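Local atomic coordinates of monooxygenase (Agrobacterium tumefaciens, PDB entry 2I7G), a protein that probably acts as a flavin-dependent monooxygenase of the luciferase-like family, using molecular oxygen to oxidise an organic substrate. Residues G25-A30 with T98-V103. Residues are numbered along the deposited sequence; the frame is centred on the assembly and turned at random.
Sequences GLYTFA and TSAVSV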
loop_
_atom_site.group_PDB
_atom_site.type_symbol
_atom_site.label_atom_id
_atom_site.label_comp_id
_atom_site.label_asym_id
_atom_site.label_seq_id
_atom_site.Cartn_x
_atom_site.Cartn_y
_atom_site.Cartn_z
ATOM N N GLY B 25 -21.277 -9.059 -0.474
ATOM C CA GLY B 25 -20.352 -7.964 -0.500
ATOM C C GLY B 25 -20.506 -7.020 -1.669
ATOM O O GLY B 25 -21.429 -7.152 -2.512
ATOM N N LEU B 26 -19.553 -6.103 -1.731
ATOM C CA LEU B 26 -19.514 -5.034 -2.745
ATOM C C LEU B 26 -18.133 -5.047 -3.375
ATOM O O LEU B 26 -17.164 -5.463 -2.720
ATOM C CB LEU B 26 -19.669 -3.647 -2.113
ATOM C CG LEU B 26 -21.090 -3.303 -1.621
ATOM C CD1 LEU B 26 -21.092 -2.185 -0.558
ATOM C CD2 LEU B 26 -21.963 -2.978 -2.825
ATOM N N TYR B 27 -18.055 -4.609 -4.624
ATOM C CA TYR B 27 -16.733 -4.256 -5.211
ATOM C C TYR B 27 -16.843 -3.034 -6.093
ATOM O O TYR B 27 -17.936 -2.741 -6.591
ATOM C CB TYR B 27 -16.047 -5.435 -5.897
ATOM C CG TYR B 27 -16.651 -5.915 -7.201
ATOM C CD1 TYR B 27 -15.943 -5.779 -8.406
ATOM C CD2 TYR B 27 -17.916 -6.517 -7.234
ATOM C CE1 TYR B 27 -16.479 -6.246 -9.603
ATOM C CE2 TYR B 27 -18.475 -6.966 -8.443
ATOM C CZ TYR B 27 -17.747 -6.811 -9.619
ATOM O OH TYR B 27 -18.286 -7.266 -10.802
ATOM N N THR B 28 -15.734 -2.325 -6.313
ATOM C CA THR B 28 -15.762 -1.144 -7.187
ATOM C C THR B 28 -14.360 -0.963 -7.762
ATOM O O THR B 28 -13.369 -1.495 -7.192
ATOM C CB THR B 28 -16.275 0.130 -6.447
ATOM O OG1 THR B 28 -16.301 1.280 -7.326
ATOM C CG2 THR B 28 -15.371 0.465 -5.256
ATOM N N PHE B 29 -14.306 -0.180 -8.843
ATOM C CA PHE B 29 -13.072 0.221 -9.475
ATOM C C PHE B 29 -12.697 1.658 -9.118
ATOM O O PHE B 29 -11.591 2.120 -9.500
ATOM C CB PHE B 29 -13.182 0.084 -11.011
ATOM C CG PHE B 29 -13.465 -1.328 -11.487
ATOM C CD1 PHE B 29 -13.194 -2.430 -10.673
ATOM C CD2 PHE B 29 -13.991 -1.545 -12.764
ATOM C CE1 PHE B 29 -13.420 -3.744 -11.121
ATOM C CE2 PHE B 29 -14.242 -2.825 -13.225
ATOM C CZ PHE B 29 -13.974 -3.948 -12.406
ATOM N N ALA B 30 -13.613 2.342 -8.402
ATOM C CA ALA B 30 -13.397 3.712 -7.942
ATOM C C ALA B 30 -13.165 4.623 -9.156
ATOM O O ALA B 30 -12.127 5.284 -9.290
ATOM C CB ALA B 30 -12.209 3.769 -6.957
ATOM N N THR B 98 -10.620 -7.144 0.055
ATOM C CA THR B 98 -9.980 -7.930 -1.044
ATOM C C THR B 98 -9.668 -7.038 -2.245
ATOM O O THR B 98 -10.359 -6.041 -2.494
ATOM C CB THR B 98 -10.850 -9.153 -1.506
ATOM O OG1 THR B 98 -10.184 -9.919 -2.519
ATOM C CG2 THR B 98 -12.228 -8.707 -2.049
ATOM N N SER B 99 -8.645 -7.408 -3.001
ATOM C CA SER B 99 -8.586 -6.875 -4.382
ATOM C C SER B 99 -9.711 -7.548 -5.227
ATOM O O SER B 99 -10.206 -8.620 -4.872
ATOM C CB SER B 99 -7.214 -7.110 -5.008
ATOM O OG SER B 99 -6.851 -8.480 -4.956
ATOM N N ALA B 100 -10.087 -6.924 -6.335
ATOM C CA ALA B 100 -11.155 -7.446 -7.212
ATOM C C ALA B 100 -11.056 -6.729 -8.573
ATOM O O ALA B 100 -11.983 -6.026 -8.954
ATOM C CB ALA B 100 -12.570 -7.200 -6.525
ATOM N N VAL B 101 -9.931 -6.867 -9.289
ATOM C CA VAL B 101 -8.906 -7.912 -9.058
ATOM C C VAL B 101 -7.526 -7.277 -8.976
ATOM O O VAL B 101 -7.344 -6.092 -9.319
ATOM C CB VAL B 101 -8.856 -8.962 -10.240
ATOM C CG1 VAL B 101 -10.249 -9.527 -10.460
ATOM C CG2 VAL B 101 -8.357 -8.296 -11.538
ATOM N N SER B 102 -6.585 -8.051 -8.476
ATOM C CA SER B 102 -5.151 -7.802 -8.601
ATOM C C SER B 102 -4.770 -8.366 -9.982
ATOM O O SER B 102 -5.002 -9.547 -10.248
ATOM C CB SER B 102 -4.404 -8.565 -7.515
ATOM O OG SER B 102 -4.537 -7.941 -6.245
ATOM N N VAL B 103 -4.214 -7.542 -10.874
ATOM C CA VAL B 103 -3.767 -8.054 -12.190
ATOM C C VAL B 103 -2.367 -8.661 -11.943
ATOM O O VAL B 103 -1.305 -8.057 -12.206
ATOM C CB VAL B 103 -3.776 -6.968 -13.291
ATOM C CG1 VAL B 103 -3.378 -7.588 -14.651
ATOM C CG2 VAL B 103 -5.195 -6.322 -13.375
#
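Tyr27, near the end of strand 23-28, faces Ala100, the first residue past strand 96-99, with 6.7 Å between their CA atoms; the two strands are not sheet neighbours, since strand 65-68 runs between them in the parallel barrel. Both side chains start out toward the other segment, and Tyr27 CB meets Ala100 CB at 3.9 Å. CG of Tyr27 is held between its own backbone N and carbonyl carbon (chi1 71°), which brings Tyr27 CD1 to 4.1 Å from Ala100 CB and 4.0 Å from Ala100 O. Phe29, in the loop after the strand, reaches the same residue from two residues further along the chain: the edge of its ring is directed at the carbonyl, Phe29 CE1 lying 3.5 Å from Ala100 O, which sits close to the ring plane. Met130 of strand 127-131 packs on Ala100 from the next strand, and His71 meets the Phe29 ring. Each loop is also tied internally. Thr28 OG1 accepts from Ala30 N at 3.1 Å, an ST turn that starts the loop, while Ser99 OG and Ser102 OG share a 2.7 Å hydrogen bond across the cis peptide bond between Ala100 and Val101. A non-prolyl cis peptide after a barrel strand is known from bacterial luciferase and its relatives, near the flavin site, so this one is consistent with a place beside a flavin pocket. A small apolar touch thus joins the strand ends without a polar bond, and the carbonyl oxygen beside both rings, at the edge of Phe29, is probably slightly favourable.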